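Local coordinates for protein beta sliding clamp (Borrelia burgdorferi, PDB 6DJ8) that probably tethers DNA polymerases and other proteins to DNA as a ring-shaped head-to-tail homodimer, making synthesis processive, at residues 91-96 against 125-130; 98-103 against 111-116; 149-154 against 210-215; 301-306 against 388-393; 340-345 against 367-372. One frame throughout, in Å; residues are numbered along the deposited sequence.

How the contacts relate
Along the chain, contact 2 falls within the stretch that contact 1 brings together, contact 3 follows, and contact 4 likewise encloses contact 5. Contacts 1 and 2 lie in the N-terminal domain, centres about 8 Å apart, and share the sheet holding strands 98-104, 109-114 and 126-130. Contacts 4 and 5 lie in the C-terminal domain, centres about 11 Å apart, sharing neighbouring strands 303-308 and 342-347. Contact 3 stands alone, its centre about 39 to 46 Å from the others. The two pairs have centres about 54 to 64 Å apart on opposite sides of the chain's centre: contact 1 meets the second subunit, whereas contacts 4 and 5 reach the bound peptide.

Contact 1: 91-96 against 125-130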
# COMPACT_ATOMS: atom_id res chain seq x y z
N LYS A 91 11.55 10.39 13.38
CA LYS A 91 11.92 9.41 12.36
C LYS A 91 13.20 9.84 11.64
O LYS A 91 14.07 9.02 11.33
CB LYS A 91 10.79 9.23 11.34
CG LYS A 91 9.79 8.14 11.71
CD LYS A 91 8.74 7.88 10.62
CE LYS A 91 9.27 7.01 9.46
NZ LYS A 91 10.33 7.60 8.59
N ALA A 92 13.30 11.14 11.35
CA ALA A 92 14.49 11.64 10.66
C ALA A 92 15.75 11.30 11.44
O ALA A 92 16.78 10.99 10.85
CB ALA A 92 14.36 13.15 10.44
N PHE A 93 15.66 11.31 12.77
CA PHE A 93 16.80 11.04 13.64
C PHE A 93 16.79 9.63 14.23
O PHE A 93 17.45 9.38 15.24
CB PHE A 93 16.85 12.11 14.74
CG PHE A 93 17.68 13.33 14.36
CD1 PHE A 93 18.12 13.52 13.05
CD2 PHE A 93 18.02 14.29 15.31
CE1 PHE A 93 18.90 14.63 12.70
CE2 PHE A 93 18.80 15.42 14.97
CZ PHE A 93 19.24 15.59 13.66
N ASN A 94 16.09 8.67 13.61
CA ASN A 94 16.07 7.33 14.18
C ASN A 94 17.44 6.65 14.21
O ASN A 94 17.58 5.63 14.89
CB ASN A 94 15.06 6.46 13.42
CG ASN A 94 15.40 6.28 11.98
OD1 ASN A 94 16.52 5.94 11.63
ND2 ASN A 94 14.44 6.57 11.11
N PHE A 95 18.46 7.17 13.51
CA PHE A 95 19.76 6.50 13.62
C PHE A 95 20.52 6.91 14.88
O PHE A 95 21.62 6.39 15.11
CB PHE A 95 20.62 6.73 12.35
CG PHE A 95 20.99 8.16 12.08
CD1 PHE A 95 20.05 9.06 11.63
CD2 PHE A 95 22.30 8.59 12.22
CE1 PHE A 95 20.39 10.39 11.35
CE2 PHE A 95 22.64 9.92 11.95
CZ PHE A 95 21.68 10.81 11.51
N TYR A 96 19.97 7.79 15.71
CA TYR A 96 20.51 8.06 17.03
C TYR A 96 19.79 7.23 18.08
O TYR A 96 18.56 7.13 18.07
CB TYR A 96 20.37 9.53 17.41
CG TYR A 96 21.22 10.47 16.60
CD1 TYR A 96 22.61 10.40 16.63
CD2 TYR A 96 20.63 11.42 15.79
CE1 TYR A 96 23.38 11.27 15.88
CE2 TYR A 96 21.39 12.29 15.04
CZ TYR A 96 22.76 12.20 15.09
OH TYR A 96 23.49 13.07 14.35
N ASP A 125 24.31 17.15 12.64
CA ASP A 125 22.95 17.12 12.13
C ASP A 125 22.01 17.84 13.10
O ASP A 125 22.17 17.76 14.32
CB ASP A 125 22.49 15.67 11.91
CG ASP A 125 23.41 14.89 10.99
OD1 ASP A 125 24.15 15.53 10.21
OD2 ASP A 125 23.38 13.64 11.03
N HIS A 126 21.03 18.54 12.54
CA HIS A 126 20.21 19.44 13.33
C HIS A 126 18.85 19.61 12.66
O HIS A 126 18.77 19.75 11.44
CB HIS A 126 20.90 20.80 13.48
CG HIS A 126 20.26 21.70 14.50
ND1 HIS A 126 20.64 21.72 15.82
CD2 HIS A 126 19.28 22.62 14.37
CE1 HIS A 126 19.92 22.61 16.47
NE2 HIS A 126 19.08 23.17 15.62
N LEU A 127 17.80 19.60 13.47
CA LEU A 127 16.43 19.82 13.02
C LEU A 127 15.84 20.99 13.79
O LEU A 127 16.13 21.18 14.97
CB LEU A 127 15.55 18.60 13.24
CG LEU A 127 16.11 17.21 12.92
CD1 LEU A 127 15.12 16.11 13.34
CD2 LEU A 127 16.44 17.09 11.41
N LYS A 128 15.01 21.78 13.12
CA LYS A 128 14.29 22.87 13.76
C LYS A 128 12.81 22.68 13.47
O LYS A 128 12.40 22.72 12.30
CB LYS A 128 14.76 24.24 13.28
CG LYS A 128 16.19 24.58 13.65
CD LYS A 128 16.51 26.05 13.38
CE LYS A 128 17.95 26.39 13.76
NZ LYS A 128 18.38 27.76 13.31
N GLU A 129 12.02 22.49 14.52
CA GLU A 129 10.58 22.24 14.39
C GLU A 129 9.81 23.38 15.03
O GLU A 129 9.88 23.57 16.27
CB GLU A 129 10.20 20.91 15.04
CG GLU A 129 10.72 19.68 14.30
CD GLU A 129 10.01 19.44 12.97
OE1 GLU A 129 9.00 20.13 12.68
OE2 GLU A 129 10.44 18.53 12.21
N PRO A 130 9.08 24.16 14.26
CA PRO A 130 8.30 25.25 14.84
C PRO A 130 7.21 24.71 15.74
O PRO A 130 6.69 23.61 15.54
CB PRO A 130 7.73 26.01 13.63
CG PRO A 130 8.02 25.14 12.43
CD PRO A 130 9.24 24.35 12.81
O HOH W 1 22.94 15.65 15.92
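The ring of Phe-93 is sandwiched between Leu-127 and Tyr-96. Leu-127 CG lies over one face, 3.8 Å from the centroid of the Phe-93 ring and 18° off its normal, a CH-pi contact broadened by both leucine methyls; Tyr-96 CE2 sits over the centre of the opposite face. At the ring edge, Phe-93 CZ is 3.6 Å from His-126 N, so the phenyl group ends against the backbone where strand 126-130 begins. Ala-92 CB continues the apolar surface, 4.2 Å from Leu-127 CD1. The Phe-95 ring presents its edge to the Asp-125 carboxylate: CZ is 3.3 Å from Asp-125 OD2, nearly in the ring plane, with ring and carboxylate planes 58° apart. With chi1 at 63°, Phe-95 CG stands between its backbone N and carbonyl carbon, and the ring end swings over to the aspartate. A water bridges the segments, donating to Asp-125 O at 2.8 Å and hydrogen-bonding Tyr-96 OH. The type I turn from Phe-93 to Tyr-96 gathers these three rings. Asp-125 OD1 accepts a hydrogen bond from the backbone N of Phe-329 of the second subunit, and a strand of that subunit pairs antiparallel with His-126 to Lys-128, extending the sheet. The aspartate is divided: one oxygen serves the subunit interface, while the other lies near Tyr-96 OH and against the C-H edge of Phe-95, whose slightly positive hydrogens probably suit a carboxylate.

Contact 2: 98-103 against 111-116; sequences KIKIVF and EIMGEL
Ile-101 and Ile-112 run alongside each other off the same face of the sheet, a non-hydrogen-bonded antiparallel pair with Ile-101 CG1 4.1 Å from Ile-112 CG2. Ile-112 CG2 also meets Ile-99 CD1 at 4.2 Å, so one methyl lodges between two isoleucines of the facing strand. On the other side of the sheet, Met-113 is the curled piece: its CG stands between its backbone N and carbonyl carbon (chi1 59°), and two further bends bring CE to 3.9 Å from Val-102 CG2. Next to it the extended chain of Lys-100 runs outward, and Glu-115 OE1 bends to 3.3 Å from Lys-100 CD. Lys-100 NZ stays 4.9 Å from Glu-115 OE1, so this is packing and not a salt bridge; the lysine makes a cation-pi contact with Phe-14. Gly-114, having no side chain, adds no bulk opposite Ile-99. Backbone bonds fix this register; Lys-100 and Met-113 exchange a reciprocal pair, as do Val-102 and Glu-111, and Glu-115 N donates to Lys-98 O at 3.0 Å. Glu-115 centres an inverse gamma turn. The isoleucine face packs on helix 83-92, through Val-90, Phe-86 and Ala-89, while strands 14-18 and 126-130 flank this hairpin within the sheet.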
# COMPACT_ATOMS: atom_id res chain seq x y z
N LYS A 98 19.70 8.02 21.26
CA LYS A 98 19.09 9.04 22.10
C LYS A 98 19.14 10.39 21.40
O LYS A 98 20.10 10.70 20.68
CB LYS A 98 19.84 9.16 23.44
CG LYS A 98 19.86 7.89 24.25
CD LYS A 98 20.45 8.10 25.63
CE LYS A 98 20.25 6.84 26.48
NZ LYS A 98 20.80 6.96 27.86
N ILE A 99 18.12 11.22 21.65
CA ILE A 99 18.15 12.57 21.10
C ILE A 99 17.96 13.59 22.21
O ILE A 99 17.35 13.31 23.25
CB ILE A 99 17.08 12.78 20.00
CG1 ILE A 99 15.71 12.29 20.48
CG2 ILE A 99 17.48 12.07 18.72
CD1 ILE A 99 14.60 12.70 19.54
N LYS A 100 18.49 14.79 21.98
CA LYS A 100 18.33 15.92 22.88
C LYS A 100 17.36 16.88 22.19
O LYS A 100 17.60 17.30 21.05
CB LYS A 100 19.67 16.60 23.17
CG LYS A 100 19.61 17.77 24.16
CD LYS A 100 21.03 18.25 24.56
CE LYS A 100 20.98 19.38 25.59
NZ LYS A 100 22.33 20.00 25.86
N ILE A 101 16.27 17.21 22.87
CA ILE A 101 15.25 18.09 22.32
C ILE A 101 15.27 19.37 23.14
O ILE A 101 15.04 19.34 24.35
CB ILE A 101 13.87 17.42 22.35
CG1 ILE A 101 13.91 16.16 21.45
CG2 ILE A 101 12.80 18.40 21.92
CD1 ILE A 101 12.63 15.31 21.44
N VAL A 102 15.55 20.49 22.48
CA VAL A 102 15.72 21.78 23.12
C VAL A 102 14.53 22.65 22.74
O VAL A 102 14.17 22.70 21.56
CB VAL A 102 17.04 22.46 22.70
CG1 VAL A 102 17.18 23.83 23.36
CG2 VAL A 102 18.23 21.57 23.04
N PHE A 103 13.92 23.30 23.72
CA PHE A 103 12.80 24.18 23.43
C PHE A 103 13.34 25.60 23.40
O PHE A 103 13.86 26.10 24.40
CB PHE A 103 11.67 24.04 24.44
CG PHE A 103 10.52 24.99 24.19
CD1 PHE A 103 10.09 25.24 22.90
CD2 PHE A 103 9.83 25.56 25.24
CE1 PHE A 103 9.03 26.09 22.66
CE2 PHE A 103 8.76 26.41 25.01
CZ PHE A 103 8.36 26.67 23.72
N GLU A 111 14.57 22.55 18.85
CA GLU A 111 15.84 22.29 18.19
C GLU A 111 16.25 20.90 18.64
O GLU A 111 16.32 20.63 19.85
CB GLU A 111 16.89 23.33 18.58
CG GLU A 111 16.34 24.75 18.65
CD GLU A 111 16.90 25.65 17.57
OE1 GLU A 111 17.70 25.17 16.74
OE2 GLU A 111 16.53 26.85 17.55
N ILE A 112 16.50 20.02 17.68
CA ILE A 112 16.74 18.62 17.96
C ILE A 112 18.11 18.25 17.42
O ILE A 112 18.47 18.62 16.29
CB ILE A 112 15.64 17.74 17.35
CG1 ILE A 112 14.27 18.29 17.74
CG2 ILE A 112 15.82 16.30 17.77
CD1 ILE A 112 13.08 17.38 17.35
N MET A 113 18.88 17.54 18.24
CA MET A 113 20.20 17.09 17.87
C MET A 113 20.36 15.71 18.46
O MET A 113 19.65 15.33 19.40
CB MET A 113 21.28 18.06 18.37
CG MET A 113 21.27 18.23 19.90
SD MET A 113 21.46 19.95 20.44
CE MET A 113 20.01 20.69 19.67
N GLY A 114 21.28 14.93 17.89
CA GLY A 114 21.57 13.64 18.49
C GLY A 114 22.26 13.86 19.82
O GLY A 114 23.11 14.75 19.95
N GLU A 115 21.84 13.11 20.84
CA GLU A 115 22.51 13.16 22.13
C GLU A 115 23.61 12.12 22.06
O GLU A 115 23.43 10.96 22.43
CB GLU A 115 21.56 12.92 23.30
CG GLU A 115 22.25 12.98 24.67
CD GLU A 115 23.07 14.26 24.90
OE1 GLU A 115 22.68 15.35 24.41
OE2 GLU A 115 24.11 14.17 25.59
N LEU A 116 24.74 12.54 21.52
CA LEU A 116 25.89 11.66 21.40
C LEU A 116 26.53 11.48 22.77
O LEU A 116 26.19 12.17 23.74
CB LEU A 116 26.88 12.24 20.40
CG LEU A 116 26.13 12.76 19.17
CD1 LEU A 116 26.88 13.89 18.47
CD2 LEU A 116 25.88 11.60 18.22
O HOH W 2 22.47 8.32 20.97

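Contact 3: 149-154 against 210-215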
# COMPACT_ATOMS: atom_id res chain seq x y z
N TYR A 149 -16.42 7.92 39.87
CA TYR A 149 -16.63 6.67 39.16
C TYR A 149 -17.74 5.84 39.78
O TYR A 149 -17.80 5.67 41.00
CB TYR A 149 -15.32 5.88 39.11
CG TYR A 149 -14.25 6.64 38.36
CD1 TYR A 149 -14.55 7.27 37.16
CD2 TYR A 149 -12.97 6.78 38.87
CE1 TYR A 149 -13.60 7.98 36.46
CE2 TYR A 149 -12.00 7.50 38.18
CZ TYR A 149 -12.32 8.10 36.97
OH TYR A 149 -11.38 8.82 36.27
N THR A 150 -18.64 5.34 38.94
CA THR A 150 -19.76 4.53 39.39
C THR A 150 -19.42 3.04 39.38
O THR A 150 -19.97 2.28 40.19
CB THR A 150 -21.00 4.83 38.54
OG1 THR A 150 -21.71 5.94 39.11
CG2 THR A 150 -21.95 3.63 38.43
N PHE A 151 -18.50 2.62 38.53
CA PHE A 151 -18.17 1.20 38.45
C PHE A 151 -16.83 1.06 37.73
O PHE A 151 -16.51 1.84 36.83
CB PHE A 151 -19.33 0.46 37.75
CG PHE A 151 -18.92 -0.60 36.77
CD1 PHE A 151 -18.32 -1.77 37.19
CD2 PHE A 151 -19.21 -0.45 35.42
CE1 PHE A 151 -17.96 -2.75 36.27
CE2 PHE A 151 -18.86 -1.43 34.50
CZ PHE A 151 -18.24 -2.58 34.93
N GLY A 152 -16.02 0.11 38.20
CA GLY A 152 -14.73 -0.17 37.60
C GLY A 152 -14.40 -1.64 37.68
O GLY A 152 -14.83 -2.34 38.60
N ILE A 153 -13.63 -2.12 36.70
CA ILE A 153 -13.12 -3.48 36.68
C ILE A 153 -11.66 -3.45 36.27
O ILE A 153 -11.18 -2.49 35.67
CB ILE A 153 -13.88 -4.42 35.71
CG1 ILE A 153 -13.95 -3.78 34.33
CG2 ILE A 153 -15.25 -4.75 36.25
CD1 ILE A 153 -14.34 -4.75 33.24
N GLU A 154 -10.95 -4.53 36.60
CA GLU A 154 -9.58 -4.73 36.15
C GLU A 154 -9.53 -6.11 35.51
O GLU A 154 -9.88 -7.11 36.15
CB GLU A 154 -8.59 -4.61 37.33
CG GLU A 154 -7.11 -4.75 36.94
CD GLU A 154 -6.13 -4.29 38.03
OE1 GLU A 154 -6.55 -4.07 39.18
OE2 GLU A 154 -4.93 -4.14 37.72
N VAL A 210 -16.65 -11.61 34.14
CA VAL A 210 -16.52 -10.64 35.21
C VAL A 210 -17.88 -10.41 35.85
O VAL A 210 -18.87 -10.12 35.16
CB VAL A 210 -15.93 -9.32 34.67
CG1 VAL A 210 -15.71 -8.33 35.80
CG2 VAL A 210 -14.62 -9.58 33.93
N ILE A 211 -17.95 -10.54 37.17
CA ILE A 211 -19.18 -10.31 37.92
C ILE A 211 -19.18 -8.88 38.42
O ILE A 211 -18.20 -8.42 39.02
CB ILE A 211 -19.32 -11.30 39.09
CG1 ILE A 211 -19.77 -12.67 38.57
CG2 ILE A 211 -20.28 -10.76 40.14
CD1 ILE A 211 -18.71 -13.74 38.70
N VAL A 212 -20.26 -8.16 38.15
CA VAL A 212 -20.39 -6.76 38.51
C VAL A 212 -21.67 -6.61 39.33
O VAL A 212 -22.76 -6.96 38.87
CB VAL A 212 -20.42 -5.85 37.27
CG1 VAL A 212 -20.54 -4.40 37.68
CG2 VAL A 212 -19.16 -6.06 36.42
N GLU A 213 -21.52 -6.11 40.56
CA GLU A 213 -22.69 -5.93 41.42
C GLU A 213 -23.47 -4.68 41.04
O GLU A 213 -24.70 -4.65 41.17
CB GLU A 213 -22.26 -5.88 42.89
CG GLU A 213 -21.41 -7.08 43.34
CD GLU A 213 -22.16 -8.41 43.33
OE1 GLU A 213 -23.41 -8.40 43.28
OE2 GLU A 213 -21.50 -9.48 43.38
N GLU A 214 -22.78 -3.64 40.57
CA GLU A 214 -23.44 -2.38 40.25
C GLU A 214 -24.29 -2.52 38.98
O GLU A 214 -24.26 -3.54 38.28
CB GLU A 214 -22.41 -1.26 40.09
CG GLU A 214 -21.49 -1.07 41.29
CD GLU A 214 -20.30 -2.04 41.32
OE1 GLU A 214 -20.38 -3.12 40.69
OE2 GLU A 214 -19.30 -1.72 41.99
N ASP A 215 -25.09 -1.49 38.71
CA ASP A 215 -25.84 -1.42 37.47
C ASP A 215 -24.89 -1.02 36.34
O ASP A 215 -23.98 -0.21 36.53
CB ASP A 215 -26.98 -0.41 37.57
CG ASP A 215 -27.94 -0.71 38.72
OD1 ASP A 215 -28.15 -1.90 39.05
OD2 ASP A 215 -28.48 0.25 39.30
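A classic beta bulge at Thr-150 and Phe-151, both hydrogen-bonded through their backbones to Phe-242, lies near the start of the segment that runs into strand 151-156, the outermost strand of an eight-stranded antiparallel sheet. From it Phe-151 reaches the loop just after strand 202-211 of a different sheet, while Ile-153 meets Val-210 near that strand's end. The principal touch is between Phe-151 and Val-212, whose side chains meet at about a right angle. Phe-151 CE1 comes to 3.4 Å from Val-212 CG1 and 3.5 Å from Val-212 CG2, so the valine fork approaches one corner of the ring obliquely. The chi1 of Phe-151, 139°, is far from a staggered value, which suggests some strain in directing the ring to this position. Two residues along, Ile-153 CG2 lies 3.6 Å from Val-210 CG1 and 4.1 Å from Val-212 CG2; the methyl branch thus spans two valines that alternate along the facing chain. At the surface end, Glu-214 CG packs 3.8 Å from Thr-150 O. No hydrogen bond joins the segments, although they run almost antiparallel, 170° apart; the contact is mainly between side chains, with Thr-150 O the backbone atom that takes part. Each backbone is instead tied into its own sheet, Ile-153 to Ile-240 and Val-210 to Leu-193. The Phe-151 ring also meets that of Phe-242, the planes about 5° apart. In this arrangement the edge strand of one antiparallel sheet packs on the end of an interior strand of a second sheet and the loop after it, here in the central-domain region.

Contact 4: 301-306 against 388-393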
# COMPACT_ATOMS: atom_id res chain seq x y z
N SER A 301 -23.23 -4.76 -4.45
CA SER A 301 -24.25 -5.02 -3.44
C SER A 301 -23.79 -6.00 -2.37
O SER A 301 -24.45 -6.13 -1.33
CB SER A 301 -25.53 -5.53 -4.10
OG SER A 301 -25.37 -6.88 -4.49
N ARG A 302 -22.67 -6.70 -2.59
CA ARG A 302 -22.11 -7.71 -1.70
C ARG A 302 -23.00 -8.95 -1.60
O ARG A 302 -22.73 -9.82 -0.76
CB ARG A 302 -21.82 -7.16 -0.28
CG ARG A 302 -21.14 -5.78 -0.26
CD ARG A 302 -19.95 -5.69 -1.23
NE ARG A 302 -18.79 -6.49 -0.85
CZ ARG A 302 -18.06 -7.22 -1.70
NH1 ARG A 302 -17.01 -7.91 -1.26
NH2 ARG A 302 -18.39 -7.27 -2.99
N LYS A 303 -23.99 -9.10 -2.48
CA LYS A 303 -24.98 -10.17 -2.33
C LYS A 303 -24.35 -11.50 -2.71
O LYS A 303 -24.05 -11.76 -3.88
CB LYS A 303 -26.21 -9.92 -3.21
CG LYS A 303 -27.30 -11.01 -3.05
CD LYS A 303 -28.60 -10.65 -3.77
CE LYS A 303 -29.50 -11.88 -3.90
NZ LYS A 303 -30.71 -11.70 -4.76
N LEU A 304 -24.13 -12.34 -1.71
CA LEU A 304 -23.65 -13.70 -1.89
C LEU A 304 -24.81 -14.66 -1.66
O LEU A 304 -25.51 -14.53 -0.65
CB LEU A 304 -22.52 -13.99 -0.91
CG LEU A 304 -22.06 -15.43 -0.79
CD1 LEU A 304 -21.36 -15.83 -2.09
CD2 LEU A 304 -21.12 -15.55 0.41
N VAL A 305 -25.04 -15.60 -2.57
CA VAL A 305 -26.14 -16.57 -2.41
C VAL A 305 -25.57 -17.88 -1.89
O VAL A 305 -24.72 -18.51 -2.54
CB VAL A 305 -26.91 -16.79 -3.72
CG1 VAL A 305 -27.96 -17.91 -3.52
CG2 VAL A 305 -27.58 -15.51 -4.17
N LEU A 306 -26.07 -18.30 -0.72
CA LEU A 306 -25.64 -19.52 -0.05
C LEU A 306 -26.72 -20.58 -0.19
O LEU A 306 -27.90 -20.29 0.01
CB LEU A 306 -25.39 -19.31 1.44
CG LEU A 306 -24.36 -18.27 1.87
CD1 LEU A 306 -24.29 -18.18 3.39
CD2 LEU A 306 -23.02 -18.67 1.28
N MET A 388 -28.08 -10.61 9.60
CA MET A 388 -29.39 -10.68 8.96
C MET A 388 -29.20 -11.02 7.49
O MET A 388 -28.33 -10.44 6.82
CB MET A 388 -30.16 -9.37 9.14
CG MET A 388 -31.64 -9.46 8.80
SD MET A 388 -32.58 -10.54 9.91
CE MET A 388 -34.26 -10.38 9.27
N PRO A 389 -29.96 -11.97 6.95
CA PRO A 389 -29.85 -12.26 5.52
C PRO A 389 -30.38 -11.10 4.69
O PRO A 389 -31.18 -10.29 5.15
CB PRO A 389 -30.71 -13.52 5.33
CG PRO A 389 -31.71 -13.47 6.45
CD PRO A 389 -30.92 -12.87 7.60
N MET A 390 -29.90 -11.05 3.46
CA MET A 390 -30.44 -10.14 2.46
C MET A 390 -31.62 -10.79 1.75
O MET A 390 -31.72 -12.02 1.68
CB MET A 390 -29.35 -9.76 1.45
CG MET A 390 -28.21 -8.97 2.06
SD MET A 390 -26.86 -8.67 0.90
CE MET A 390 -27.71 -7.78 -0.40
N SER A 391 -32.53 -9.98 1.23
CA SER A 391 -33.73 -10.48 0.50
C SER A 391 -33.27 -11.22 -0.75
O SER A 391 -32.56 -10.64 -1.54
CB SER A 391 -34.66 -9.40 0.14
OG SER A 391 -35.11 -8.76 1.31
N LEU A 392 -33.76 -12.42 -0.94
CA LEU A 392 -33.23 -13.26 -2.00
C LEU A 392 -33.75 -12.82 -3.37
O LEU A 392 -32.97 -12.62 -4.30
CB LEU A 392 -33.53 -14.73 -1.73
CG LEU A 392 -32.81 -15.73 -2.63
CD1 LEU A 392 -31.36 -15.33 -2.84
CD2 LEU A 392 -32.90 -17.10 -2.00
N GLY A 393 -35.06 -12.66 -3.50
CA GLY A 393 -35.66 -12.24 -4.75
C GLY A 393 -36.06 -13.38 -5.68
O GLY A 393 -37.05 -13.31 -6.41
OXT GLY A 393 -35.40 -14.42 -5.72
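Lys-303 and Val-305 meet Met-390 and Leu-392 in a surface contact between the C-terminal tail and strand 303-308 of the C-terminal domain, beside the bound peptide. An ST turn precedes the strand: Ser-301 OG accepts from Lys-303 N at 3.3 Å and is also hydrogen-bonded to Asp-299 OD1. The lysine is the main bridge. Its chain is extended throughout, with CG anti to the backbone N (chi1 -178°), and this straight reach carries NZ to the carbonyl oxygen of Leu-392. That hydrogen bond is modelled at a very short 2.5 Å between Lys-303 NZ and Leu-392 O, so its exact length is doubtful. Nearer the backbone, Met-390 bends at its last torsion and lays CE against the lysine stem, 3.8 Å from Lys-303 CB and equally near Ser-301 O. Leu-392 also packs on Val-343 of the adjoining strand 342-347. The backbone of Ser-391 hydrogen-bonds to the bound peptide, which also packs on Met-390, so the tail forms part of the peptide site. Farther out, the side chains of Leu-392 and Val-305 cross at about a right angle, with Leu-392 CD1 4.0 Å from Val-305 CG2.

Contact 5: 340-345 against 367-372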
# COMPACT_ATOMS: atom_id res chain seq x y z
N ALA A 340 -33.04 -28.48 6.62
CA ALA A 340 -33.76 -28.51 5.35
C ALA A 340 -32.94 -27.81 4.27
O ALA A 340 -31.98 -27.10 4.55
CB ALA A 340 -35.12 -27.83 5.49
N ASP A 341 -33.31 -28.05 3.01
CA ASP A 341 -32.67 -27.33 1.91
C ASP A 341 -33.01 -25.85 2.01
O ASP A 341 -34.18 -25.47 1.98
CB ASP A 341 -33.12 -27.90 0.56
CG ASP A 341 -32.43 -29.21 0.24
OD1 ASP A 341 -31.64 -29.68 1.08
OD2 ASP A 341 -32.67 -29.75 -0.86
N GLU A 342 -31.98 -25.01 2.14
CA GLU A 342 -32.18 -23.59 2.41
C GLU A 342 -31.28 -22.77 1.50
O GLU A 342 -30.07 -23.00 1.46
CB GLU A 342 -31.88 -23.26 3.87
CG GLU A 342 -32.88 -23.87 4.86
CD GLU A 342 -34.27 -23.28 4.73
OE1 GLU A 342 -34.40 -22.04 4.63
OE2 GLU A 342 -35.24 -24.06 4.71
N VAL A 343 -31.88 -21.82 0.79
CA VAL A 343 -31.16 -20.87 -0.04
C VAL A 343 -31.35 -19.49 0.57
O VAL A 343 -32.47 -19.12 0.93
CB VAL A 343 -31.66 -20.90 -1.50
CG1 VAL A 343 -30.82 -19.96 -2.35
CG2 VAL A 343 -31.65 -22.31 -2.06
N MET A 344 -30.25 -18.77 0.70
CA MET A 344 -30.34 -17.41 1.30
C MET A 344 -29.23 -16.52 0.75
O MET A 344 -28.22 -17.02 0.31
CB MET A 344 -30.15 -17.50 2.81
CG MET A 344 -28.80 -18.02 3.16
SD MET A 344 -28.45 -17.90 4.88
CE MET A 344 -29.67 -19.04 5.51
N ALA A 345 -29.48 -15.23 0.77
CA ALA A 345 -28.50 -14.24 0.37
C ALA A 345 -27.94 -13.57 1.61
O ALA A 345 -28.67 -13.32 2.58
CB ALA A 345 -29.12 -13.20 -0.57
N PHE A 367 -29.31 -21.31 11.79
CA PHE A 367 -30.35 -20.37 11.42
C PHE A 367 -31.69 -21.07 11.39
O PHE A 367 -31.78 -22.28 11.16
CB PHE A 367 -30.11 -19.73 10.05
CG PHE A 367 -30.03 -20.72 8.94
CD1 PHE A 367 -28.85 -21.40 8.66
CD2 PHE A 367 -31.16 -20.99 8.16
CE1 PHE A 367 -28.80 -22.32 7.61
CE2 PHE A 367 -31.11 -21.90 7.11
CZ PHE A 367 -29.93 -22.57 6.84
N ASN A 368 -32.74 -20.29 11.61
CA ASN A 368 -34.09 -20.68 11.24
C ASN A 368 -34.39 -20.10 9.86
O ASN A 368 -33.91 -19.02 9.52
CB ASN A 368 -35.10 -20.17 12.27
CG ASN A 368 -35.02 -20.95 13.56
OD1 ASN A 368 -34.96 -22.18 13.56
ND2 ASN A 368 -35.01 -20.23 14.68
N SER A 369 -35.14 -20.86 9.06
CA SER A 369 -35.41 -20.49 7.68
C SER A 369 -35.87 -19.04 7.59
O SER A 369 -36.76 -18.61 8.33
CB SER A 369 -36.46 -21.42 7.08
OG SER A 369 -36.66 -21.17 5.70
N GLY A 370 -35.23 -18.28 6.72
CA GLY A 370 -35.60 -16.87 6.52
C GLY A 370 -35.32 -16.04 7.74
O GLY A 370 -35.88 -14.96 7.84
N ASN A 371 -34.51 -16.54 8.66
CA ASN A 371 -34.20 -15.70 9.84
C ASN A 371 -32.70 -15.44 9.97
O ASN A 371 -31.94 -15.93 9.14
CB ASN A 371 -34.88 -16.19 11.10
CG ASN A 371 -35.88 -15.15 11.56
OD1 ASN A 371 -35.51 -14.18 12.21
ND2 ASN A 371 -37.12 -15.30 11.12
N VAL A 372 -32.32 -14.74 11.04
CA VAL A 372 -30.95 -14.36 11.32
C VAL A 372 -30.03 -15.57 11.29
O VAL A 372 -30.36 -16.64 11.81
CB VAL A 372 -30.90 -13.64 12.68
CG1 VAL A 372 -31.31 -14.59 13.79
CG2 VAL A 372 -29.56 -13.10 12.94
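Met-344 CE sits squarely over the ring of Phe-367, 3.5 Å from its centroid and 11° off the normal. The sulfur stands farther up nearly the same normal, with Met-344 SD 5.0 Å from the Phe-367 centroid, so the thioether points its methyl down at the face in a Met-aromatic contact. Glu-342 takes the edge instead: its CG lies near the ring plane, 3.5 Å from Phe-367 CE2, and the carboxylate beyond is turned 54° from the ring. Its chain bends at chi2, which carries the carboxylate past the ring to Ser-369. There Ser-369 OG donates to Glu-342 OE1 at 2.6 Å, approaching from the syn side but 29° out of the carboxylate plane. One glutamate thus combines an apolar stem on the phenylalanine with a polar tip on the serine. The serine belongs to a type II turn from Asn-368 to Asn-371, closed by Asn-371 N donating to Asn-368 O at 2.7 Å, with Gly-370 at positive phi. The Asn-368 amide anchors that turn, hydrogen-bonding to the backbone of Lys-277 and Glu-275. Phe-367 also touches Phe-308, Tyr-337 and Leu-373, while Asn-371 and Val-372 pack on the bound peptide. Overall, strand 342-347, outermost in a four-stranded sheet, packs on the end of strand 362-367 of another sheet and the turn that follows it, the facing of two antiparallel sheets characteristic of the C-terminal domain of this beta-subunit fold.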